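Local coordinates for protein glycosyl transferase family 8 (Streptococcus pneumoniae, PDB 5GVW) that transfers galactose from UDP-galactose to the terminal glucose of the already glycosylated serine-rich repeat protein PsrP, the third step of its glycosylation, at residues K101-D106 / D117-D122; L278-L283 / S343-D348; L283-C288 / R353-A358. All coordinates share one frame; numbering follows the deposited sequence.

Interaction 1 (K101-D106 / D117-D122). With MN (manganese (II) ion), chain E.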
loop_
_atom_site.group_PDB
_atom_site.type_symbol
_atom_site.label_atom_id
_atom_site.label_comp_id
_atom_site.label_asym_id
_atom_site.label_seq_id
_atom_site.Cartn_x
_atom_site.Cartn_y
_atom_site.Cartn_z
ATOM N N LYS A 101 27.862 14.414 -1.885
ATOM C CA LYS A 101 27.612 13.015 -2.239
ATOM C C LYS A 101 26.208 12.519 -1.814
ATOM O O LYS A 101 25.809 12.694 -0.664
ATOM C CB LYS A 101 28.687 12.144 -1.580
ATOM C CG LYS A 101 28.849 10.746 -2.162
ATOM C CD LYS A 101 30.183 10.113 -1.780
ATOM C CE LYS A 101 30.488 10.242 -0.295
ATOM N NZ LYS A 101 31.737 9.534 0.063
ATOM N N VAL A 102 25.491 11.876 -2.745
ATOM C CA VAL A 102 24.219 11.199 -2.434
ATOM C C VAL A 102 24.106 9.780 -3.038
ATOM O O VAL A 102 24.530 9.548 -4.175
ATOM C CB VAL A 102 23.007 12.041 -2.863
ATOM C CG1 VAL A 102 22.894 12.154 -4.382
ATOM C CG2 VAL A 102 21.720 11.466 -2.286
ATOM N N LEU A 103 23.486 8.866 -2.276
ATOM C CA LEU A 103 23.179 7.493 -2.727
ATOM C C LEU A 103 21.770 7.420 -3.343
ATOM O O LEU A 103 20.788 7.573 -2.627
ATOM C CB LEU A 103 23.285 6.511 -1.533
ATOM C CG LEU A 103 23.079 5.008 -1.825
ATOM C CD1 LEU A 103 24.023 4.501 -2.903
ATOM C CD2 LEU A 103 23.246 4.148 -0.578
ATOM N N TYR A 104 21.650 7.218 -4.653
ATOM C CA TYR A 104 20.326 6.960 -5.238
ATOM C C TYR A 104 19.937 5.490 -5.047
ATOM O O TYR A 104 20.791 4.593 -5.165
ATOM C CB TYR A 104 20.260 7.272 -6.732
ATOM C CG TYR A 104 18.982 6.732 -7.314
ATOM C CD1 TYR A 104 17.771 7.425 -7.172
ATOM C CD2 TYR A 104 18.955 5.474 -7.892
ATOM C CE1 TYR A 104 16.583 6.906 -7.671
ATOM C CE2 TYR A 104 17.780 4.938 -8.378
ATOM C CZ TYR A 104 16.592 5.651 -8.286
ATOM O OH TYR A 104 15.442 5.062 -8.794
ATOM N N LEU A 105 18.643 5.256 -4.808
ATOM C CA LEU A 105 18.096 3.901 -4.661
ATOM C C LEU A 105 16.731 3.746 -5.355
ATOM O O LEU A 105 15.783 4.509 -5.119
ATOM C CB LEU A 105 17.956 3.490 -3.178
ATOM C CG LEU A 105 19.146 3.408 -2.219
ATOM C CD1 LEU A 105 18.687 3.038 -0.811
ATOM C CD2 LEU A 105 20.186 2.404 -2.652
ATOM N N ASP A 106 16.651 2.733 -6.210
ATOM C CA ASP A 106 15.382 2.169 -6.673
ATOM C C ASP A 106 14.556 1.719 -5.484
ATOM O O ASP A 106 15.117 1.425 -4.406
ATOM C CB ASP A 106 15.641 0.978 -7.595
ATOM C CG ASP A 106 15.589 1.342 -9.076
ATOM O OD1 ASP A 106 15.616 2.535 -9.427
ATOM O OD2 ASP A 106 15.524 0.395 -9.891
ATOM N N ASP A 117 30.561 1.197 4.234
ATOM C CA ASP A 117 31.586 1.031 3.199
ATOM C C ASP A 117 31.129 1.699 1.894
ATOM O O ASP A 117 31.943 2.283 1.200
ATOM C CB ASP A 117 31.971 -0.451 2.976
ATOM C CG ASP A 117 32.648 -1.107 4.216
ATOM O OD1 ASP A 117 32.886 -0.411 5.230
ATOM O OD2 ASP A 117 32.930 -2.338 4.172
ATOM N N LEU A 118 29.828 1.642 1.604
ATOM C CA LEU A 118 29.242 2.296 0.426
ATOM C C LEU A 118 29.125 3.801 0.560
ATOM O O LEU A 118 29.448 4.533 -0.374
ATOM C CB LEU A 118 27.858 1.733 0.122
ATOM C CG LEU A 118 27.110 2.313 -1.084
ATOM C CD1 LEU A 118 27.795 1.950 -2.388
ATOM C CD2 LEU A 118 25.679 1.814 -1.075
ATOM N N PHE A 119 28.619 4.266 1.692
ATOM C CA PHE A 119 28.502 5.712 1.939
ATOM C C PHE A 119 29.878 6.416 1.925
ATOM O O PHE A 119 30.014 7.490 1.336
ATOM C CB PHE A 119 27.808 5.995 3.290
ATOM C CG PHE A 119 26.311 5.756 3.302
ATOM C CD1 PHE A 119 25.474 6.315 2.317
ATOM C CD2 PHE A 119 25.725 5.032 4.351
ATOM C CE1 PHE A 119 24.102 6.108 2.347
ATOM C CE2 PHE A 119 24.353 4.832 4.390
ATOM C CZ PHE A 119 23.542 5.363 3.383
ATOM N N GLU A 120 30.878 5.785 2.559
ATOM C CA GLU A 120 32.237 6.341 2.729
ATOM C C GLU A 120 33.211 6.125 1.550
ATOM O O GLU A 120 34.373 6.552 1.609
ATOM C CB GLU A 120 32.860 5.820 4.045
ATOM C CG GLU A 120 32.122 6.309 5.286
ATOM C CD GLU A 120 32.848 6.033 6.596
ATOM O OE1 GLU A 120 33.747 5.148 6.626
ATOM O OE2 GLU A 120 32.493 6.701 7.608
ATOM N N LEU A 121 32.740 5.490 0.480
ATOM C CA LEU A 121 33.551 5.272 -0.711
ATOM C C LEU A 121 33.894 6.580 -1.441
ATOM O O LEU A 121 33.019 7.409 -1.712
ATOM C CB LEU A 121 32.831 4.319 -1.650
ATOM C CG LEU A 121 33.625 3.727 -2.828
ATOM C CD1 LEU A 121 33.262 2.257 -3.017
ATOM C CD2 LEU A 121 33.388 4.506 -4.120
ATOM N N ASP A 122 35.182 6.736 -1.759
ATOM C CA ASP A 122 35.709 7.914 -2.451
ATOM C C ASP A 122 35.483 7.759 -3.955
ATOM O O ASP A 122 35.930 6.791 -4.567
ATOM C CB ASP A 122 37.210 8.088 -2.145
ATOM C CG ASP A 122 37.676 9.525 -2.273
ATOM O OD1 ASP A 122 37.229 10.221 -3.206
ATOM O OD2 ASP A 122 38.502 9.954 -1.438
HETATM MN MN MN E . 14.251 -1.521 -10.786
HETATM O O HOH W 1 14.063 -1.416 -13.277
#
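A bend at chi3 (48°) in an otherwise extended chain turns the amino group of Lys101 onto the end of helix 116-119, while Leu103, its CG anti to the backbone N, spreads both branch methyls against Leu118. One amino group bridges two carbonyls where the helix gives out: Lys101 NZ donates to Phe119 O at 3.0 Å and to Leu121 O at 3.1 Å. The two bonds differ in geometry: NZ lies in the carbonyl plane of Phe119 but 49° out of that of Leu121. A positive charge here would probably be favoured by the carbonyls at a helix C terminus. Strand 101-105 belongs to the central sheet of the GT-A fold, between strands 6-11 and 146-149, and gives way just after Leu105 to Asp106, the first aspartate of the DxD motif. Farther along, at Leu103, the contact is apolar. Leu103 and Leu118 cross at about a right angle, with Leu103 CD2 3.4 Å from Leu118 CD2; the same methyl approaches the Phe119 ring obliquely, 3.6 Å from CE1. Just past the strand, Asp106 OD2 binds manganese at 2.5 Å, with a water as a further ligand; Asp108 and His227 probably complete the site. Asp106 OD1 accepts from Tyr104 OH at 2.6 Å through its anti lone pair and forms a salt bridge with Arg90, so that, with the metal on OD2, the carboxylate's rotation is restrained.

Interaction 2 (L278-L283 / S343-D348)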
loop_
_atom_site.group_PDB
_atom_site.type_symbol
_atom_site.label_atom_id
_atom_site.label_comp_id
_atom_site.label_asym_id
_atom_site.label_seq_id
_atom_site.Cartn_x
_atom_site.Cartn_y
_atom_site.Cartn_z
ATOM N N LEU A 278 -2.349 28.560 14.624
ATOM C CA LEU A 278 -3.314 29.349 13.879
ATOM C C LEU A 278 -3.751 28.677 12.589
ATOM O O LEU A 278 -3.038 27.908 12.032
ATOM C CB LEU A 278 -2.665 30.680 13.533
ATOM C CG LEU A 278 -3.301 32.046 13.672
ATOM C CD1 LEU A 278 -3.801 32.572 12.355
ATOM C CD2 LEU A 278 -4.376 32.142 14.707
ATOM N N GLN A 279 -4.933 29.003 12.110
ATOM C CA GLN A 279 -5.460 28.419 10.880
ATOM C C GLN A 279 -5.852 29.499 9.894
ATOM O O GLN A 279 -6.715 30.292 10.200
ATOM C CB GLN A 279 -6.693 27.575 11.203
ATOM C CG GLN A 279 -6.428 26.419 12.174
ATOM C CD GLN A 279 -5.778 25.207 11.540
ATOM O OE1 GLN A 279 -5.943 24.944 10.342
ATOM N NE2 GLN A 279 -5.049 24.446 12.346
ATOM N N CYS A 280 -5.240 29.533 8.712
ATOM C CA CYS A 280 -5.563 30.587 7.729
ATOM C C CYS A 280 -6.159 30.015 6.483
ATOM O O CYS A 280 -5.841 28.895 6.119
ATOM C CB CYS A 280 -4.334 31.414 7.362
ATOM S SG CYS A 280 -3.532 32.256 8.748
ATOM N N VAL A 281 -7.003 30.796 5.822
ATOM C CA VAL A 281 -7.733 30.342 4.621
ATOM C C VAL A 281 -7.837 31.383 3.500
ATOM O O VAL A 281 -7.953 32.585 3.747
ATOM C CB VAL A 281 -9.168 29.881 4.985
ATOM C CG1 VAL A 281 -9.848 30.875 5.909
ATOM C CG2 VAL A 281 -10.022 29.647 3.740
ATOM N N ASN A 282 -7.812 30.896 2.268
ATOM C CA ASN A 282 -8.047 31.729 1.099
ATOM C C ASN A 282 -8.837 30.934 0.076
ATOM O O ASN A 282 -8.619 29.740 -0.079
ATOM C CB ASN A 282 -6.718 32.187 0.468
ATOM C CG ASN A 282 -6.926 33.006 -0.804
ATOM O OD1 ASN A 282 -6.659 32.538 -1.916
ATOM N ND2 ASN A 282 -7.460 34.222 -0.646
ATOM N N LEU A 283 -9.765 31.596 -0.599
ATOM C CA LEU A 283 -10.374 31.048 -1.787
ATOM C C LEU A 283 -9.838 31.851 -2.970
ATOM O O LEU A 283 -9.858 33.077 -2.955
ATOM C CB LEU A 283 -11.904 31.139 -1.694
ATOM C CG LEU A 283 -12.692 30.948 -3.004
ATOM C CD1 LEU A 283 -12.753 29.476 -3.377
ATOM C CD2 LEU A 283 -14.093 31.522 -2.903
ATOM N N SER A 343 -11.455 28.079 11.009
ATOM C CA SER A 343 -10.229 28.868 10.856
ATOM C C SER A 343 -10.227 30.202 11.623
ATOM O O SER A 343 -11.266 30.783 11.865
ATOM C CB SER A 343 -9.997 29.151 9.358
ATOM O OG SER A 343 -11.117 29.831 8.805
ATOM N N ASP A 344 -9.030 30.680 11.951
ATOM C CA ASP A 344 -8.827 31.928 12.683
ATOM C C ASP A 344 -8.819 33.228 11.862
ATOM O O ASP A 344 -9.384 34.221 12.320
ATOM C CB ASP A 344 -7.542 31.815 13.496
ATOM C CG ASP A 344 -7.610 30.676 14.514
ATOM O OD1 ASP A 344 -8.527 30.723 15.374
ATOM O OD2 ASP A 344 -6.754 29.753 14.461
ATOM N N LEU A 345 -8.209 33.204 10.668
ATOM C CA LEU A 345 -7.912 34.408 9.843
ATOM C C LEU A 345 -8.148 34.150 8.358
ATOM O O LEU A 345 -7.763 33.107 7.862
ATOM C CB LEU A 345 -6.439 34.782 10.007
ATOM C CG LEU A 345 -5.923 36.225 10.059
ATOM C CD1 LEU A 345 -4.396 36.206 9.980
ATOM C CD2 LEU A 345 -6.528 37.133 9.002
ATOM N N TYR A 346 -8.786 35.071 7.647
ATOM C CA TYR A 346 -8.886 34.955 6.193
ATOM C C TYR A 346 -7.780 35.811 5.566
ATOM O O TYR A 346 -7.661 36.988 5.894
ATOM C CB TYR A 346 -10.251 35.391 5.694
ATOM C CG TYR A 346 -10.461 35.085 4.231
ATOM C CD1 TYR A 346 -10.130 36.011 3.259
ATOM C CD2 TYR A 346 -10.951 33.849 3.817
ATOM C CE1 TYR A 346 -10.302 35.722 1.923
ATOM C CE2 TYR A 346 -11.111 33.556 2.476
ATOM C CZ TYR A 346 -10.788 34.485 1.532
ATOM O OH TYR A 346 -10.935 34.223 0.171
ATOM N N LEU A 347 -6.951 35.215 4.697
ATOM C CA LEU A 347 -5.898 35.951 4.012
ATOM C C LEU A 347 -6.402 36.214 2.616
ATOM O O LEU A 347 -6.526 35.310 1.828
ATOM C CB LEU A 347 -4.617 35.129 3.988
ATOM C CG LEU A 347 -4.107 34.671 5.358
ATOM C CD1 LEU A 347 -2.858 33.826 5.173
ATOM C CD2 LEU A 347 -3.785 35.820 6.297
ATOM N N ASP A 348 -6.738 37.452 2.312
ATOM C CA ASP A 348 -7.332 37.778 1.006
ATOM C C ASP A 348 -6.160 38.092 0.074
ATOM O O ASP A 348 -5.838 39.252 -0.161
ATOM C CB ASP A 348 -8.333 38.944 1.118
ATOM C CG ASP A 348 -9.023 39.263 -0.208
ATOM O OD1 ASP A 348 -8.861 38.510 -1.172
ATOM O OD2 ASP A 348 -9.714 40.292 -0.303
#
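Two neighbouring parallel strands, 278-283 and 345-348, form the middle of the six-stranded parallel sheet of the C-terminal part of the chain. The strand order, 3-2-1-4-5-6, is that of a Rossmann-like fold, and this pair is strands 1 and 4, from which the sheet is wound in both directions. Their backbones pair in the manner of parallel strands, the bonds of one residue reaching two different partners: Val281 N donates to Leu345 O (3.2 Å), and Val281 O receives Leu347 N (3.0 Å). Where strand 345-348 begins, Asp344 reaches back with both backbone and side chain. Its N donates to Gln279 O at 2.9 Å, and its OD2 accepts from Gln279 N at 3.1 Å through the anti lone pair, so that the two residues clasp each other. The side chains alternate between the faces of the sheet. On one, Leu347 CD1 packs on Cys280 CB (3.6 Å), with Leu345 CB close to the sulfur of Cys280. On the other, CG of Tyr346 stands anti to the backbone N (chi1 -171°), which lays the ring along the neighbouring strand with Val281 O over one face; helix 356-364 covers this ring through Ala358 and Val362. At the far end Asn282 ND2 donates to Leu347 O (2.9 Å), an acceptor that lies somewhat out of the plane of the Asn282 amide. The phenol meanwhile takes a nearly straight bond, with Leu283 N donating to Tyr346 OH at 3.0 Å and an angle of 169° at the hydrogen.

Interaction 3 (L283-C288 / R353-A358)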
loop_
_atom_site.group_PDB
_atom_site.type_symbol
_atom_site.label_atom_id
_atom_site.label_comp_id
_atom_site.label_asym_id
_atom_site.label_seq_id
_atom_site.Cartn_x
_atom_site.Cartn_y
_atom_site.Cartn_z
ATOM N N LEU A 283 -9.765 31.596 -0.599
ATOM C CA LEU A 283 -10.374 31.048 -1.787
ATOM C C LEU A 283 -9.838 31.851 -2.970
ATOM O O LEU A 283 -9.858 33.077 -2.955
ATOM C CB LEU A 283 -11.904 31.139 -1.694
ATOM C CG LEU A 283 -12.692 30.948 -3.004
ATOM C CD1 LEU A 283 -12.753 29.476 -3.377
ATOM C CD2 LEU A 283 -14.093 31.522 -2.903
ATOM N N THR A 284 -9.412 31.152 -4.010
ATOM C CA THR A 284 -8.779 31.766 -5.151
ATOM C C THR A 284 -9.451 31.315 -6.427
ATOM O O THR A 284 -9.952 30.190 -6.508
ATOM C CB THR A 284 -7.280 31.385 -5.204
ATOM O OG1 THR A 284 -6.604 32.154 -6.210
ATOM C CG2 THR A 284 -7.083 29.868 -5.465
ATOM N N ASN A 285 -9.437 32.198 -7.418
ATOM C CA ASN A 285 -9.793 31.877 -8.791
ATOM C C ASN A 285 -8.603 32.174 -9.720
ATOM O O ASN A 285 -8.763 32.343 -10.942
ATOM C CB ASN A 285 -11.042 32.675 -9.213
ATOM C CG ASN A 285 -11.713 32.137 -10.483
ATOM O OD1 ASN A 285 -11.941 32.881 -11.443
ATOM N ND2 ASN A 285 -12.057 30.854 -10.484
ATOM N N SER A 286 -7.397 32.212 -9.153
ATOM C CA SER A 286 -6.198 32.360 -9.961
ATOM C C SER A 286 -5.061 31.531 -9.418
ATOM O O SER A 286 -5.022 31.166 -8.249
ATOM C CB SER A 286 -5.784 33.848 -10.080
ATOM O OG SER A 286 -4.819 34.256 -9.117
ATOM N N TRP A 287 -4.104 31.271 -10.285
ATOM C CA TRP A 287 -2.826 30.665 -9.890
ATOM C C TRP A 287 -1.988 31.471 -8.867
ATOM O O TRP A 287 -1.217 30.894 -8.095
ATOM C CB TRP A 287 -2.007 30.379 -11.159
ATOM C CG TRP A 287 -1.477 31.595 -11.889
ATOM C CD1 TRP A 287 -2.046 32.228 -12.962
ATOM C CD2 TRP A 287 -0.250 32.299 -11.604
ATOM N NE1 TRP A 287 -1.261 33.300 -13.348
ATOM C CE2 TRP A 287 -0.150 33.358 -12.538
ATOM C CE3 TRP A 287 0.774 32.131 -10.649
ATOM C CZ2 TRP A 287 0.933 34.245 -12.548
ATOM C CZ3 TRP A 287 1.841 33.015 -10.649
ATOM C CH2 TRP A 287 1.909 34.064 -11.595
ATOM N N CYS A 288 -2.121 32.798 -8.885
ATOM C CA CYS A 288 -1.269 33.668 -8.072
ATOM C C CYS A 288 -1.935 34.100 -6.734
ATOM O O CYS A 288 -2.917 34.866 -6.704
ATOM C CB CYS A 288 -0.808 34.884 -8.882
ATOM S SG CYS A 288 0.489 35.824 -8.062
ATOM N N ARG A 353 -10.530 39.009 -9.517
ATOM C CA ARG A 353 -11.571 38.034 -9.759
ATOM C C ARG A 353 -11.791 37.430 -8.382
ATOM O O ARG A 353 -11.465 36.281 -8.113
ATOM C CB ARG A 353 -11.259 37.005 -10.849
ATOM C CG ARG A 353 -12.480 36.171 -11.234
ATOM C CD ARG A 353 -13.668 36.991 -11.757
ATOM N NE ARG A 353 -14.823 36.125 -11.990
ATOM C CZ ARG A 353 -15.759 35.801 -11.089
ATOM N NH1 ARG A 353 -15.745 36.277 -9.838
ATOM N NH2 ARG A 353 -16.741 34.983 -11.451
ATOM N N LYS A 354 -12.297 38.286 -7.499
ATOM C CA LYS A 354 -12.653 37.925 -6.147
ATOM C C LYS A 354 -13.989 37.201 -6.220
ATOM O O LYS A 354 -14.940 37.709 -6.840
ATOM C CB LYS A 354 -12.810 39.175 -5.277
ATOM C CG LYS A 354 -11.586 40.061 -5.191
ATOM C CD LYS A 354 -10.430 39.303 -4.569
ATOM C CE LYS A 354 -9.315 40.225 -4.128
ATOM N NZ LYS A 354 -8.164 39.437 -3.640
ATOM N N LEU A 355 -14.052 36.018 -5.610
ATOM C CA LEU A 355 -15.287 35.249 -5.551
ATOM C C LEU A 355 -16.088 35.615 -4.305
ATOM O O LEU A 355 -15.588 35.450 -3.159
ATOM C CB LEU A 355 -14.965 33.769 -5.543
ATOM C CG LEU A 355 -14.259 33.227 -6.777
ATOM C CD1 LEU A 355 -13.812 31.784 -6.550
ATOM C CD2 LEU A 355 -15.165 33.324 -7.996
ATOM N N GLU A 356 -17.324 36.086 -4.523
ATOM C CA GLU A 356 -18.155 36.630 -3.429
ATOM C C GLU A 356 -18.283 35.730 -2.171
ATOM O O GLU A 356 -18.244 36.248 -1.041
ATOM C CB GLU A 356 -19.550 37.047 -3.945
ATOM C CG GLU A 356 -19.585 38.326 -4.808
ATOM C CD GLU A 356 -18.971 39.568 -4.134
ATOM O OE1 GLU A 356 -19.427 39.959 -3.027
ATOM O OE2 GLU A 356 -18.026 40.154 -4.721
ATOM N N ASP A 357 -18.402 34.407 -2.379
ATOM C CA ASP A 357 -18.615 33.404 -1.310
ATOM C C ASP A 357 -17.733 33.679 -0.075
ATOM O O ASP A 357 -18.219 33.731 1.064
ATOM C CB ASP A 357 -18.384 31.951 -1.838
ATOM C CG ASP A 357 -19.487 31.446 -2.830
ATOM O OD1 ASP A 357 -20.696 31.610 -2.572
ATOM O OD2 ASP A 357 -19.140 30.840 -3.864
ATOM N N ALA A 358 -16.447 33.919 -0.312
ATOM C CA ALA A 358 -15.483 34.185 0.777
ATOM C C ALA A 358 -15.899 35.341 1.657
ATOM O O ALA A 358 -15.906 35.237 2.887
ATOM C CB ALA A 358 -14.098 34.473 0.208
HETATM O O HOH W 2 -11.662 35.571 -3.106
#
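Apolar packing carries most of this contact and centres on Leu283 and Leu355, whose side chains cross at about a right angle. Leu283 CG lies anti to the backbone N (chi1 164°), a setting that directs the branch at the facing segment, where CD2 meets Leu355 CB at 3.6 Å; the same methyl looks on to Ala358 CB, 4.3 Å away in the first turn of helix 356-364. Leu355 in turn spans two residues of the facing loop, since its CD1 also meets Asn285 CB at 3.9 Å. Polar side chains lie at the more exposed end, but they touch without pairing: Asn285 OD1 approaches the aliphatic CG of Arg353 at 3.3 Å, and the planes of the amide and the guanidinium are turned 56° apart. A single water bridges the two backbones beside the leucine pair, donating to Leu283 O at 3.1 Å and accepting only weakly from Leu355 N. Bonds within the loop give 283-288 its own shape. Thr284 OG1 donates to Ser286 O at 2.8 Å, in the carbonyl plane and on a lone pair, and Ser286 OG accepts from Cys288 N at 3.1 Å, which makes an ST turn ahead of helix 292-298. The two segments follow the C-terminal ends of neighbouring parallel strands, 278-283 and 345-348, and so face each other at the topological switch point of a Rossmann-like sheet, the position where many proteins of this fold bind ligands.

Overall arrangement
From the N terminus, interaction 1 comes first and closes a short loop within the GT-A part, bringing helix 116-119 back onto the strand that leads into the metal site. It is complete before the others begin, and its centre lies about 44 Å and 47 Å from those of interactions 2 and 3, on the opposite side of the chain's centre. Each of these closes a loop of about 60 residues through strands 302-307 and 325-328 and helix 333-342. They share Leu283 and cross along the chain, and together tie strand 278-283 and the loop after it to strand 345-348 and the start of helix 356-364. A salt bridge between Asp348 and Lys354 connects the pair directly.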